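Local atomic coordinates of 2-dehydro-3-deoxy-D-arabinonate dehydratase (Sulfolobus solfataricus, PDB entry 2Q18), a protein that catalyses the dehydration of 2-dehydro-3-deoxy-D-arabinonate to 2,5-dioxopentanoate, a metal-dependent step in the oxidation of pentoses to 2-oxoglutarate. Residues P73-E84 / V224-Q236. Numbering follows the deposited sequence.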
# COMPACT_ATOMS: atom_id res chain seq x y z
N PRO A 73 18.04 -9.23 -1.34
CA PRO A 73 18.69 -9.14 -0.03
C PRO A 73 18.79 -7.67 0.40
O PRO A 73 19.41 -6.87 -0.31
CB PRO A 73 20.07 -9.74 -0.28
CG PRO A 73 20.35 -9.46 -1.73
CD PRO A 73 19.01 -9.46 -2.43
N PRO A 74 18.18 -7.31 1.55
CA PRO A 74 18.18 -5.89 1.91
C PRO A 74 19.59 -5.34 2.06
O PRO A 74 19.83 -4.17 1.74
CB PRO A 74 17.42 -5.86 3.24
CG PRO A 74 16.60 -7.12 3.23
CD PRO A 74 17.47 -8.13 2.54
N GLU A 75 20.52 -6.17 2.51
CA GLU A 75 21.93 -5.80 2.61
C GLU A 75 22.79 -6.97 2.18
O GLU A 75 22.44 -8.13 2.40
CB GLU A 75 22.30 -5.39 4.05
CG GLU A 75 21.55 -4.16 4.54
CD GLU A 75 21.93 -3.72 5.95
OE1 GLU A 75 22.89 -4.27 6.54
OE2 GLU A 75 21.26 -2.81 6.47
N VAL A 76 23.92 -6.66 1.55
CA VAL A 76 24.93 -7.67 1.24
C VAL A 76 26.26 -7.24 1.84
O VAL A 76 26.73 -6.13 1.61
CB VAL A 76 25.09 -7.93 -0.28
CG1 VAL A 76 26.09 -9.05 -0.52
CG2 VAL A 76 23.75 -8.29 -0.92
N TRP A 77 26.85 -8.14 2.62
CA TRP A 77 28.13 -7.90 3.26
C TRP A 77 29.11 -8.99 2.83
O TRP A 77 28.71 -10.09 2.44
CB TRP A 77 27.98 -7.92 4.78
CG TRP A 77 27.21 -6.75 5.35
CD1 TRP A 77 25.85 -6.58 5.34
CD2 TRP A 77 27.75 -5.61 6.03
NE1 TRP A 77 25.52 -5.40 5.97
CE2 TRP A 77 26.66 -4.79 6.40
CE3 TRP A 77 29.05 -5.22 6.37
CZ2 TRP A 77 26.84 -3.59 7.10
CZ3 TRP A 77 29.23 -4.02 7.06
CH2 TRP A 77 28.12 -3.22 7.42
N GLY A 78 30.40 -8.68 2.92
CA GLY A 78 31.42 -9.65 2.57
C GLY A 78 32.48 -9.79 3.63
O GLY A 78 32.71 -8.88 4.43
N SER A 79 33.11 -10.95 3.64
CA SER A 79 34.33 -11.17 4.41
C SER A 79 35.42 -11.56 3.41
O SER A 79 35.14 -12.03 2.31
CB SER A 79 34.12 -12.27 5.45
OG SER A 79 35.04 -12.13 6.52
N GLY A 80 36.66 -11.31 3.79
CA GLY A 80 37.80 -11.68 2.96
C GLY A 80 38.92 -12.22 3.81
O GLY A 80 38.87 -12.14 5.04
N ILE A 81 39.93 -12.78 3.14
CA ILE A 81 41.10 -13.37 3.80
C ILE A 81 40.66 -14.43 4.82
O ILE A 81 41.11 -14.45 5.97
CB ILE A 81 42.02 -12.29 4.46
CG1 ILE A 81 42.05 -11.02 3.60
CG2 ILE A 81 43.44 -12.83 4.66
CD1 ILE A 81 42.33 -9.74 4.38
N SER A 82 39.75 -15.30 4.38
CA SER A 82 39.15 -16.30 5.25
C SER A 82 39.70 -17.71 4.98
O SER A 82 39.40 -18.65 5.72
CB SER A 82 37.63 -16.30 5.08
OG SER A 82 37.28 -16.59 3.74
N TYR A 83 40.50 -17.84 3.93
CA TYR A 83 41.05 -19.12 3.53
C TYR A 83 42.54 -19.23 3.87
O TYR A 83 43.23 -18.22 3.95
CB TYR A 83 40.85 -19.34 2.03
CG TYR A 83 39.44 -19.76 1.63
CD1 TYR A 83 38.42 -18.81 1.52
CD2 TYR A 83 39.15 -21.09 1.36
CE1 TYR A 83 37.13 -19.19 1.15
CE2 TYR A 83 37.86 -21.48 0.97
CZ TYR A 83 36.86 -20.52 0.88
OH TYR A 83 35.59 -20.91 0.51
N GLU A 84 43.00 -20.47 4.05
CA GLU A 84 44.40 -20.78 4.36
C GLU A 84 45.41 -19.98 3.53
O GLU A 84 45.23 -19.80 2.33
CB GLU A 84 44.66 -22.28 4.18
CG GLU A 84 44.44 -23.11 5.44
CD GLU A 84 45.71 -23.25 6.27
OE1 GLU A 84 46.72 -23.77 5.74
OE2 GLU A 84 45.69 -22.85 7.46
N VAL A 224 38.57 -24.88 -5.46
CA VAL A 224 39.00 -25.01 -4.07
C VAL A 224 37.85 -25.65 -3.28
O VAL A 224 36.68 -25.50 -3.64
CB VAL A 224 39.42 -23.64 -3.45
CG1 VAL A 224 38.20 -22.74 -3.19
CG2 VAL A 224 40.24 -23.84 -2.18
N ASN A 225 38.20 -26.39 -2.24
CA ASN A 225 37.20 -26.95 -1.34
C ASN A 225 37.07 -26.06 -0.11
O ASN A 225 38.05 -25.46 0.34
CB ASN A 225 37.57 -28.38 -0.94
CG ASN A 225 36.42 -29.11 -0.26
OD1 ASN A 225 36.10 -28.86 0.90
ND2 ASN A 225 35.79 -30.03 -0.99
N THR A 226 35.85 -25.97 0.43
CA THR A 226 35.59 -25.13 1.61
C THR A 226 36.25 -25.66 2.89
O THR A 226 36.21 -24.99 3.93
CB THR A 226 34.08 -24.91 1.85
OG1 THR A 226 33.41 -26.18 1.92
CG2 THR A 226 33.46 -24.07 0.75
N ASN A 227 36.85 -26.85 2.81
CA ASN A 227 37.67 -27.36 3.92
C ASN A 227 38.97 -26.57 4.10
O ASN A 227 39.69 -26.76 5.08
CB ASN A 227 37.93 -28.88 3.81
CG ASN A 227 38.74 -29.26 2.57
OD1 ASN A 227 39.63 -28.54 2.13
ND2 ASN A 227 38.44 -30.43 2.01
N LYS A 228 39.24 -25.68 3.16
CA LYS A 228 40.38 -24.77 3.23
C LYS A 228 40.04 -23.44 3.90
O LYS A 228 40.92 -22.61 4.11
CB LYS A 228 40.96 -24.53 1.83
CG LYS A 228 41.38 -25.80 1.09
CD LYS A 228 42.74 -26.33 1.54
CE LYS A 228 42.82 -27.86 1.46
NZ LYS A 228 42.12 -28.46 0.28
N MET A 229 38.76 -23.24 4.23
CA MET A 229 38.35 -22.03 4.94
C MET A 229 38.84 -22.10 6.38
O MET A 229 38.56 -23.07 7.10
CB MET A 229 36.83 -21.82 4.89
CG MET A 229 36.39 -20.36 5.06
SD MET A 229 34.61 -20.08 5.27
CE MET A 229 33.95 -20.95 3.85
N ARG A 230 39.59 -21.08 6.79
CA ARG A 230 40.22 -21.04 8.10
C ARG A 230 39.39 -20.18 9.06
O ARG A 230 39.18 -20.56 10.22
CB ARG A 230 41.65 -20.51 7.98
CG ARG A 230 42.43 -20.45 9.28
CD ARG A 230 43.87 -20.06 9.02
NE ARG A 230 44.51 -19.44 10.18
CZ ARG A 230 44.47 -18.14 10.46
NH1 ARG A 230 43.82 -17.29 9.67
NH2 ARG A 230 45.09 -17.68 11.53
N ARG A 231 38.93 -19.04 8.57
CA ARG A 231 38.03 -18.17 9.33
C ARG A 231 36.59 -18.65 9.14
O ARG A 231 36.00 -18.44 8.08
CB ARG A 231 38.20 -16.72 8.87
CG ARG A 231 37.60 -15.70 9.81
CD ARG A 231 38.50 -15.44 11.00
NE ARG A 231 39.64 -14.59 10.66
CZ ARG A 231 40.30 -13.85 11.54
NH1 ARG A 231 41.32 -13.10 11.14
NH2 ARG A 231 39.95 -13.85 12.82
N LYS A 232 36.04 -19.29 10.17
CA LYS A 232 34.72 -19.92 10.07
C LYS A 232 33.57 -18.91 9.95
O LYS A 232 33.69 -17.75 10.36
CB LYS A 232 34.50 -20.90 11.23
CG LYS A 232 34.33 -20.27 12.61
CD LYS A 232 34.78 -21.21 13.73
CE LYS A 232 33.86 -22.42 13.88
NZ LYS A 232 34.18 -23.21 15.10
N ILE A 233 32.46 -19.37 9.38
CA ILE A 233 31.30 -18.52 9.07
C ILE A 233 30.67 -17.94 10.34
O ILE A 233 30.34 -16.76 10.39
CB ILE A 233 30.25 -19.29 8.23
CG1 ILE A 233 30.88 -19.75 6.90
CG2 ILE A 233 29.00 -18.43 7.99
CD1 ILE A 233 30.09 -20.81 6.17
N GLU A 234 30.51 -18.79 11.36
CA GLU A 234 30.02 -18.39 12.68
C GLU A 234 30.73 -17.14 13.21
O GLU A 234 30.09 -16.22 13.71
CB GLU A 234 30.17 -19.57 13.66
CG GLU A 234 29.88 -19.27 15.13
CD GLU A 234 30.25 -20.43 16.06
OE1 GLU A 234 31.20 -21.18 15.76
OE2 GLU A 234 29.58 -20.59 17.11
N GLU A 235 32.06 -17.12 13.09
CA GLU A 235 32.87 -15.99 13.53
C GLU A 235 32.64 -14.76 12.65
O GLU A 235 32.60 -13.63 13.15
CB GLU A 235 34.35 -16.36 13.55
CG GLU A 235 35.25 -15.29 14.16
CD GLU A 235 36.73 -15.64 14.10
OE1 GLU A 235 37.08 -16.84 14.02
OE2 GLU A 235 37.56 -14.70 14.12
N GLN A 236 32.49 -14.98 11.34
CA GLN A 236 32.21 -13.89 10.41
C GLN A 236 30.88 -13.23 10.77
O GLN A 236 30.79 -12.00 10.79
CB GLN A 236 32.18 -14.39 8.96
CG GLN A 236 33.48 -15.04 8.48
CD GLN A 236 33.43 -15.43 7.01
OE1 GLN A 236 32.49 -15.06 6.29
NE2 GLN A 236 34.42 -16.18 6.56
O HOH W 1 41.35 -13.34 8.43
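Ser82 and Glu84, the residues flanking Tyr83, are tied to residues 228-231 by three backbone hydrogen bonds. Ser82 O accepts from Arg230 N (2.7 Å), in its carbonyl plane, and from Arg231 N (2.9 Å), tilted out of it; Glu84 N reaches Lys228 O at 3.0 Å, completing a single bridge between Tyr83 and Met229. Packing centres on the Tyr83 ring. Met229 lays its CG over one ring face, 4.2 Å from the centroid, in a CH-pi contact that chi1 of -155°, opposite the backbone N, makes possible, and its bent end brings CE to 3.7 Å from Tyr83 OH; Lys228 CB lies at the ring edge. The Gln236 amide fills the corner between two serines: OE1, buried without a polar partner, lies against Ser79 CB (3.3 Å), and NE2, against Ser82 CB, donates to Arg231 O (3.1 Å) and weakly to Thr254 O. Shortening Gln236 to an alanine would probably open a gap beside both serines and leave Arg231 O without this donor. A water links Ile81 O to Arg231 NH1. The contact thus joins the loop holding substrate-binding Ile81 to the link between strand 217-225 and helix 233-241 in this FAH-family fold, the Tyr83 side chain about 6 Å from that of the magnesium ligand Glu145.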